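Local coordinates for protein putative cyclohexadienyl dehydrogenase and ADH prephenate dehydrogenase (Rhizobium meliloti, PDB 4WJI) that probably catalyses the NAD(P)-dependent oxidative decarboxylation of prephenate to 4-hydroxyphenylpyruvate in tyrosine biosynthesis, and binds NADP and tyrosine, at residues Q2-I7 with V158-L163; D22-Q27 with L50-T55. One frame throughout, in Å; residues are numbered along the deposited sequence.

Interaction 1 (Q2-I7 with V158-L163)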
ATOM      1  N   GLN A   2      10.989 -18.276 -32.072  1.00 22.11           N
ATOM      2  CA  GLN A   2      11.638 -16.977 -32.293  1.00 17.61           C
ATOM      3  C   GLN A   2      10.781 -15.923 -32.991  1.00 16.28           C
ATOM      4  O   GLN A   2      10.196 -16.203 -34.040  1.00 22.57           O
ATOM      5  CB  GLN A   2      12.842 -17.222 -33.159  1.00 25.05           C
ATOM      6  CG  GLN A   2      13.686 -16.022 -33.462  1.00 27.69           C
ATOM      7  CD  GLN A   2      14.893 -16.418 -34.288  1.00 28.27           C
ATOM      8  OE1 GLN A   2      15.725 -17.203 -33.837  1.00 26.53           O
ATOM      9  NE2 GLN A   2      14.984 -15.884 -35.510  1.00 27.96           N
ATOM     10  N   GLN A   3      10.747 -14.717 -32.413  1.00 12.63           N
ATOM     11  CA  GLN A   3      10.066 -13.551 -33.000  1.00 13.47           C
ATOM     12  C   GLN A   3      11.032 -12.520 -33.562  1.00 11.71           C
ATOM     13  O   GLN A   3      10.659 -11.721 -34.407  1.00 14.59           O
ATOM     14  CB  GLN A   3       9.142 -12.908 -31.971  1.00 13.30           C
ATOM     15  CG  GLN A   3       7.905 -13.785 -31.732  1.00 14.16           C
ATOM     16  CD  GLN A   3       7.003 -13.260 -30.645  1.00 16.69           C
ATOM     17  OE1 GLN A   3       7.080 -12.083 -30.271  1.00 16.90           O
ATOM     18  NE2 GLN A   3       6.138 -14.122 -30.133  1.00 16.63           N
ATOM     19  N   PHE A   4      12.275 -12.529 -33.079  1.00 10.72           N
ATOM     20  CA  PHE A   4      13.277 -11.584 -33.551  1.00 11.33           C
ATOM     21  C   PHE A   4      14.589 -12.321 -33.636  1.00 10.90           C
ATOM     22  O   PHE A   4      14.941 -13.057 -32.729  1.00 12.03           O
ATOM     23  CB  PHE A   4      13.442 -10.433 -32.562  1.00 11.01           C
ATOM     24  CG  PHE A   4      12.198  -9.576 -32.427  1.00 10.47           C
ATOM     25  CD1 PHE A   4      11.930  -8.583 -33.333  1.00 11.94           C
ATOM     26  CD2 PHE A   4      11.255  -9.874 -31.465  1.00 12.13           C
ATOM     27  CE1 PHE A   4      10.760  -7.840 -33.253  1.00 13.72           C
ATOM     28  CE2 PHE A   4      10.074  -9.145 -31.366  1.00 15.46           C
ATOM     29  CZ  PHE A   4       9.816  -8.133 -32.286  1.00 15.53           C
ATOM     30  N   GLN A   5      15.382 -12.085 -34.680  1.00 10.15           N
ATOM     31  CA  GLN A   5      16.669 -12.784 -34.763  1.00 10.26           C
ATOM     32  C   GLN A   5      17.605 -12.256 -33.692  1.00  9.33           C
ATOM     33  O   GLN A   5      18.268 -13.040 -33.033  1.00 11.64           O
ATOM     34  CB  GLN A   5      17.251 -12.641 -36.157  1.00 10.14           C
ATOM     35  CG  GLN A   5      18.616 -13.351 -36.317  1.00 11.41           C
ATOM     36  CD  GLN A   5      18.484 -14.860 -36.128  1.00 13.03           C
ATOM     37  OE1 GLN A   5      17.642 -15.490 -36.749  1.00 14.12           O
ATOM     38  NE2 GLN A   5      19.286 -15.420 -35.281  1.00 12.93           N
ATOM     39  N   THR A   6      17.657 -10.936 -33.485  1.00  9.82           N
ATOM     40  CA  THR A   6      18.538 -10.361 -32.480  1.00  9.83           C
ATOM     41  C   THR A   6      17.773  -9.266 -31.717  1.00  8.86           C
ATOM     42  O   THR A   6      17.159  -8.371 -32.327  1.00  9.65           O
ATOM     43  CB  THR A   6      19.705  -9.687 -33.134  1.00 12.94           C
ATOM     44  OG1 THR A   6      20.403 -10.645 -33.959  1.00 17.78           O
ATOM     45  CG2 THR A   6      20.657  -9.160 -32.067  1.00 15.31           C
ATOM     46  N   ILE A   7      17.773  -9.383 -30.394  1.00  8.27           N
ATOM     47  CA  ILE A   7      17.196  -8.393 -29.492  1.00  7.74           C
ATOM     48  C   ILE A   7      18.316  -7.802 -28.667  1.00  8.52           C
ATOM     49  O   ILE A   7      19.028  -8.548 -28.009  1.00  9.98           O
ATOM     50  CB  ILE A   7      16.119  -8.969 -28.580  1.00  8.63           C
ATOM     51  CG1 ILE A   7      14.980  -9.619 -29.408  1.00 10.29           C
ATOM     52  CG2 ILE A   7      15.585  -7.878 -27.652  1.00 10.77           C
ATOM     53  CD1 ILE A   7      13.930 -10.226 -28.547  1.00 10.96           C
ATOM     54  N   VAL A 158       4.284  -1.994 -35.074  1.00 12.62           N
ATOM     55  CA  VAL A 158       3.421  -1.934 -33.896  1.00 12.96           C
ATOM     56  C   VAL A 158       2.877  -3.353 -33.613  1.00 12.56           C
ATOM     57  O   VAL A 158       2.884  -3.798 -32.497  1.00 12.54           O
ATOM     58  CB  VAL A 158       2.277  -0.896 -34.049  1.00 13.92           C
ATOM     59  CG1 VAL A 158       1.439  -0.887 -32.827  1.00 12.96           C
ATOM     60  CG2 VAL A 158       2.834   0.494 -34.298  1.00 15.50           C
ATOM     61  N   ALA A 159       2.395  -4.050 -34.631  1.00 12.50           N
ATOM     62  CA  ALA A 159       1.892  -5.407 -34.472  1.00 13.59           C
ATOM     63  C   ALA A 159       2.940  -6.361 -33.931  1.00 11.44           C
ATOM     64  O   ALA A 159       2.620  -7.220 -33.116  1.00 12.25           O
ATOM     65  CB  ALA A 159       1.363  -5.934 -35.805  1.00 16.07           C
ATOM     66  N   ARG A 160       4.188  -6.242 -34.374  1.00 12.26           N
ATOM     67  CA  ARG A 160       5.228  -7.122 -33.831  1.00 13.47           C
ATOM     68  C   ARG A 160       5.500  -6.864 -32.345  1.00 10.98           C
ATOM     69  O   ARG A 160       5.748  -7.801 -31.579  1.00 11.37           O
ATOM     70  CB  ARG A 160       6.532  -7.015 -34.613  1.00 15.51           C
ATOM     71  CG  ARG A 160       6.447  -7.566 -36.032  1.00 20.46           C
ATOM     72  CD  ARG A 160       7.775  -7.431 -36.750  1.00 20.21           C
ATOM     73  NE  ARG A 160       8.737  -8.457 -36.322  1.00 22.32           N
ATOM     74  CZ  ARG A 160      10.010  -8.504 -36.742  1.00 22.06           C
ATOM     75  NH1 ARG A 160      10.486  -7.515 -37.487  1.00 24.30           N
ATOM     76  NH2 ARG A 160      10.819  -9.503 -36.374  1.00 18.96           N
ATOM     77  N   LEU A 161       5.464  -5.602 -31.960  1.00 11.20           N
ATOM     78  CA  LEU A 161       5.648  -5.242 -30.539  1.00 10.90           C
ATOM     79  C   LEU A 161       4.441  -5.688 -29.705  1.00 11.17           C
ATOM     80  O   LEU A 161       4.607  -6.214 -28.585  1.00 11.34           O
ATOM     81  CB  LEU A 161       5.956  -3.772 -30.384  1.00 15.69           C
ATOM     82  CG  LEU A 161       6.524  -3.402 -29.033  1.00 19.63           C
ATOM     83  CD1 LEU A 161       7.825  -4.106 -28.669  1.00 16.30           C
ATOM     84  CD2 LEU A 161       6.709  -1.899 -28.942  1.00 23.10           C
ATOM     85  N   ARG A 162       3.235  -5.549 -30.247  1.00 10.54           N
ATOM     86  CA  ARG A 162       2.041  -6.075 -29.557  1.00  9.98           C
ATOM     87  C   ARG A 162       2.180  -7.588 -29.345  1.00 10.26           C
ATOM     88  O   ARG A 162       1.939  -8.093 -28.233  1.00 10.85           O
ATOM     89  CB  ARG A 162       0.758  -5.751 -30.331  1.00 12.55           C
ATOM     90  CG  ARG A 162      -0.478  -6.407 -29.783  1.00 16.97           C
ATOM     91  CD  ARG A 162      -1.717  -6.041 -30.582  1.00 22.64           C
ATOM     92  NE  ARG A 162      -2.075  -4.643 -30.447  1.00 27.01           N
ATOM     93  CZ  ARG A 162      -2.943  -4.157 -29.552  1.00 33.68           C
ATOM     94  NH1 ARG A 162      -3.579  -4.973 -28.712  1.00 38.50           N
ATOM     95  NH2 ARG A 162      -3.191  -2.852 -29.493  1.00 37.07           N
ATOM     96  N   LEU A 163       2.617  -8.313 -30.380  1.00 11.05           N
ATOM     97  CA  LEU A 163       2.741  -9.756 -30.258  1.00 11.39           C
ATOM     98  C   LEU A 163       3.808 -10.089 -29.194  1.00 10.08           C
ATOM     99  O   LEU A 163       3.638 -11.012 -28.405  1.00 11.27           O
ATOM    100  CB  LEU A 163       3.070 -10.401 -31.597  1.00 13.80           C
ATOM    101  CG  LEU A 163       3.474 -11.866 -31.541  1.00 16.54           C
ATOM    102  CD1 LEU A 163       2.364 -12.746 -30.987  1.00 21.07           C
ATOM    103  CD2 LEU A 163       3.868 -12.374 -32.907  1.00 21.92           C
TER
HETATM  104  O   HOH W   1       6.847 -10.199 -32.249  1.00 16.49           O
HETATM  105  O   HOH W   2       7.983 -10.686 -34.659  1.00 21.98           O
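The guanidinium of Arg160 lies nearly parallel to the ring of Phe4, their planes 18° apart, with CE1 of Phe4 on one of its faces and displaced toward the rim. Its edge serves the polar partners: NH2 of Arg160 donates to O of Gln3 at 3.0 Å, in the carbonyl plane, while NE binds a water that donates to the same carbonyl oxygen. That water also sits over one face of the Phe4 ring, offset toward the rim. Together these bonds fix the rotation of the guanidinium. The long arginine, bent at chi3 (77°), brings its flat end beside Phe4, whose CD1 is 3.4 Å from NH2 of Arg160. The buried ring also packs on Leu67.

The amide of Gln3 meets Leu163, with NE2 of Gln3 3.8 Å from CG of Leu163. OE1 of Gln3 accepts from a second water, which also donates to O of Arg160, and NE2 bonds to OG1 of Thr167. A long side chain ending in an amide suits this spot: its C=O and N-H ends join the helix at two levels. Direct and water-mediated bonds thus tie the N-terminal entry to strand 4-10 to helix 155-167, beside the sheet of the Rossmann-type nucleotide-binding domain.

Interaction 2 (D22-Q27 with L50-T55)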
ATOM      1  N   ASP A  22      12.368 -13.535 -19.588  1.00  9.33           N
ATOM      2  CA  ASP A  22      11.213 -13.998 -20.355  1.00 10.44           C
ATOM      3  C   ASP A  22      11.578 -14.393 -21.797  1.00 10.89           C
ATOM      4  O   ASP A  22      11.045 -15.391 -22.330  1.00 12.53           O
ATOM      5  CB  ASP A  22      10.118 -12.941 -20.412  1.00 13.28           C
ATOM      6  CG  ASP A  22       9.380 -12.798 -19.146  1.00 20.27           C
ATOM      7  OD1 ASP A  22       9.327 -13.773 -18.331  1.00 24.80           O
ATOM      8  OD2 ASP A  22       8.785 -11.687 -18.977  1.00 27.70           O
ATOM      9  N   ILE A  23      12.444 -13.607 -22.437  1.00 10.47           N
ATOM     10  CA  ILE A  23      12.910 -13.946 -23.767  1.00 10.38           C
ATOM     11  C   ILE A  23      13.576 -15.302 -23.747  1.00 11.68           C
ATOM     12  O   ILE A  23      13.312 -16.126 -24.634  1.00 14.63           O
ATOM     13  CB  ILE A  23      13.887 -12.859 -24.329  1.00 10.76           C
ATOM     14  CG1 ILE A  23      13.178 -11.536 -24.608  1.00 12.07           C
ATOM     15  CG2 ILE A  23      14.598 -13.372 -25.572  1.00 13.62           C
ATOM     16  CD1 ILE A  23      14.171 -10.383 -24.772  1.00 11.28           C
ATOM     17  N   ARG A  24      14.427 -15.556 -22.764  1.00 11.76           N
ATOM     18  CA  ARG A  24      15.099 -16.859 -22.652  1.00 13.31           C
ATOM     19  C   ARG A  24      14.090 -18.008 -22.410  1.00 13.11           C
ATOM     20  O   ARG A  24      14.174 -19.029 -23.061  1.00 18.63           O
ATOM     21  CB  ARG A  24      16.183 -16.827 -21.571  1.00 15.20           C
ATOM     22  CG  ARG A  24      16.934 -18.136 -21.286  1.00 26.59           C
ATOM     23  CD  ARG A  24      18.185 -18.194 -22.039  1.00 26.03           C
ATOM     24  NE  ARG A  24      19.191 -17.176 -21.739  1.00 18.43           N
ATOM     25  CZ  ARG A  24      20.099 -16.808 -22.622  1.00 17.86           C
ATOM     26  NH1 ARG A  24      20.071 -17.282 -23.867  1.00 19.62           N
ATOM     27  NH2 ARG A  24      21.020 -15.959 -22.291  1.00 16.43           N
ATOM     28  N   GLU A  25      13.150 -17.809 -21.523  1.00 12.79           N
ATOM     29  CA  GLU A  25      12.143 -18.825 -21.182  1.00 13.35           C
ATOM     30  C   GLU A  25      11.190 -19.170 -22.340  1.00 14.97           C
ATOM     31  O   GLU A  25      10.811 -20.310 -22.504  1.00 20.89           O
ATOM     32  CB  GLU A  25      11.387 -18.443 -19.920  1.00 17.04           C
ATOM     33  CG  GLU A  25      10.313 -19.443 -19.538  1.00 24.47           C
ATOM     34  N   LYS A  26      10.847 -18.182 -23.141  1.00 15.96           N
ATOM     35  CA  LYS A  26       9.953 -18.349 -24.276  1.00 16.82           C
ATOM     36  C   LYS A  26      10.663 -18.530 -25.609  1.00 21.44           C
ATOM     37  O   LYS A  26       9.992 -18.668 -26.620  1.00 23.28           O
ATOM     38  CB  LYS A  26       9.013 -17.161 -24.329  1.00 20.61           C
ATOM     39  CG  LYS A  26       8.099 -17.008 -23.111  1.00 32.23           C
ATOM     40  CD  LYS A  26       6.915 -17.930 -23.229  1.00 39.25           C
ATOM     41  N   GLN A  27      11.998 -18.535 -25.610  1.00 15.36           N
ATOM     42  CA  GLN A  27      12.810 -18.680 -26.808  1.00 18.70           C
ATOM     43  C   GLN A  27      12.468 -17.693 -27.894  1.00 18.12           C
ATOM     44  O   GLN A  27      12.352 -18.059 -29.041  1.00 18.95           O
ATOM     45  CB  GLN A  27      12.802 -20.124 -27.332  1.00 28.58           C
ATOM     46  CG  GLN A  27      13.826 -20.974 -26.578  1.00 36.25           C
ATOM     47  CD  GLN A  27      13.201 -21.934 -25.617  1.00 38.52           C
ATOM     48  OE1 GLN A  27      12.495 -22.829 -26.023  1.00 44.21           O
ATOM     49  NE2 GLN A  27      13.524 -21.802 -24.336  1.00 46.73           N
ATOM     50  N   LEU A  50      22.159 -13.597 -18.510  1.00 11.82           N
ATOM     51  CA  LEU A  50      21.025 -12.878 -19.068  1.00 10.75           C
ATOM     52  C   LEU A  50      21.116 -12.658 -20.582  1.00 11.57           C
ATOM     53  O   LEU A  50      20.090 -12.470 -21.233  1.00 13.62           O
ATOM     54  CB  LEU A  50      20.814 -11.542 -18.359  1.00 11.31           C
ATOM     55  CG  LEU A  50      20.484 -11.619 -16.885  1.00 12.73           C
ATOM     56  CD1 LEU A  50      20.294 -10.242 -16.300  1.00 14.61           C
ATOM     57  CD2 LEU A  50      19.281 -12.466 -16.611  1.00 14.45           C
ATOM     58  N   GLY A  51      22.331 -12.671 -21.111  1.00 11.59           N
ATOM     59  CA  GLY A  51      22.557 -12.473 -22.544  1.00 12.20           C
ATOM     60  C   GLY A  51      23.393 -13.530 -23.191  1.00 12.57           C
ATOM     61  O   GLY A  51      23.881 -14.455 -22.522  1.00 15.35           O
ATOM     62  N   ASP A  52      23.512 -13.394 -24.505  1.00 11.84           N
ATOM     63  CA  ASP A  52      24.417 -14.223 -25.299  1.00 12.78           C
ATOM     64  C   ASP A  52      25.667 -13.446 -25.653  1.00 14.74           C
ATOM     65  O   ASP A  52      26.761 -14.016 -25.710  1.00 18.29           O
ATOM     66  CB  ASP A  52      23.708 -14.752 -26.521  1.00 15.47           C
ATOM     67  CG  ASP A  52      22.384 -15.471 -26.157  1.00 18.77           C
ATOM     68  OD1 ASP A  52      22.313 -16.187 -25.150  1.00 20.68           O
ATOM     69  OD2 ASP A  52      21.383 -15.321 -26.849  1.00 21.32           O
ATOM     70  N   ARG A  53      25.517 -12.147 -25.863  1.00 13.61           N
ATOM     71  CA  ARG A  53      26.629 -11.256 -26.155  1.00 14.81           C
ATOM     72  C   ARG A  53      26.511 -10.071 -25.212  1.00 12.09           C
ATOM     73  O   ARG A  53      25.433  -9.649 -24.885  1.00 13.05           O
ATOM     74  CB  ARG A  53      26.586 -10.756 -27.602  1.00 15.93           C
ATOM     75  CG  ARG A  53      26.696 -11.800 -28.719  1.00 22.08           C
ATOM     76  CD  ARG A  53      26.536 -11.202 -30.126  1.00 27.43           C
ATOM     77  N   TYR A  54      27.642  -9.559 -24.746  1.00 11.39           N
ATOM     78  CA  TYR A  54      27.658  -8.448 -23.818  1.00 11.89           C
ATOM     79  C   TYR A  54      28.593  -7.350 -24.266  1.00 14.14           C
ATOM     80  O   TYR A  54      29.647  -7.644 -24.798  1.00 16.17           O
ATOM     81  CB  TYR A  54      28.142  -8.928 -22.455  1.00 13.42           C
ATOM     82  CG  TYR A  54      27.328 -10.027 -21.846  1.00 12.37           C
ATOM     83  CD1 TYR A  54      27.548 -11.344 -22.180  1.00 14.66           C
ATOM     84  CD2 TYR A  54      26.347  -9.754 -20.944  1.00 11.78           C
ATOM     85  CE1 TYR A  54      26.780 -12.341 -21.639  1.00 13.31           C
ATOM     86  CE2 TYR A  54      25.590 -10.751 -20.394  1.00 12.45           C
ATOM     87  CZ  TYR A  54      25.817 -12.040 -20.751  1.00 11.57           C
ATOM     88  OH  TYR A  54      25.073 -13.040 -20.189  1.00 14.06           O
ATOM     89  N   THR A  55      28.235  -6.102 -24.020  1.00 11.09           N
ATOM     90  CA  THR A  55      29.120  -4.981 -24.343  1.00 12.86           C
ATOM     91  C   THR A  55      28.823  -3.791 -23.526  1.00 12.22           C
ATOM     92  O   THR A  55      27.686  -3.599 -23.089  1.00 12.41           O
ATOM     93  CB  THR A  55      29.038  -4.609 -25.842  1.00 14.22           C
ATOM     94  OG1 THR A  55      29.883  -3.498 -26.143  1.00 14.91           O
ATOM     95  CG2 THR A  55      27.625  -4.294 -26.278  1.00 16.94           C
TER
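Arg24 and Asp52 form a salt bridge in which two nitrogens of the arginine grip a single carboxylate oxygen end-on. NH1 of Arg24 donates to OD1 of Asp52 at 2.8 Å and 158°, using the syn lone pair; NH2 of Arg24 reaches the same OD1 at 3.1 Å, from above the carboxylate plane. The oxygen lies close to the guanidinium plane, but the two flat groups are turned 53° against each other, unlike the coplanar two-oxygen pairing. The other oxygen, OD2 of Asp52, is engaged by the backbone N of Ile32, which helps to hold the carboxylate in position for the arginine.

NH2 of Arg24 has further acceptors in the same loop: a weak bond to O of Gly51 at 3.2 Å and a hydrogen bond to O of Gly49. A long side chain suits this span from the helix; CG stands anti to the backbone N (chi1 177°), and bends at chi2 and chi3 bring the guanidinium to the loop.

Tyr54 braces the loop from within, its OH accepting from N of Gly51 at 2.9 Å. The first bond of the Leu50 side chain points away from the helix segment, and the side chain packs on Ile12, Ser17, Arg21 and Ala45, suiting a buried leucine. At the C-terminal end of the helix, Gln27 adopts positive phi in a Schellman motif, and its NE2 bonds back to O of Arg24. The whole joins the end of helix 14-26, the first helix of the Rossmann fold, to the loop leading into strand 53-55, at one edge of the sheet.

Overall arrangement
The two contacts lie about 14 Å apart, centre to centre, on the same side of the chain's centre and within the nucleotide-binding part of the protein. Strand 4-10 of interaction 1 runs directly into helix 14-26 of interaction 2, through the glycine-rich turn of the Rossmann pattern, where Ile12, Leu14 and Ile15 bind NADP. Interaction 2 is nested, in sequence, inside the long loop closed by interaction 1. Both reach the same sheet, interaction 1 at the inner strand 4-10 and interaction 2 at the outermost strand 53-55. They touch where CD1 of Ile7 meets CD1 of Ile23 at 3.8 Å, so the first strand and first helix pack directly on each other there.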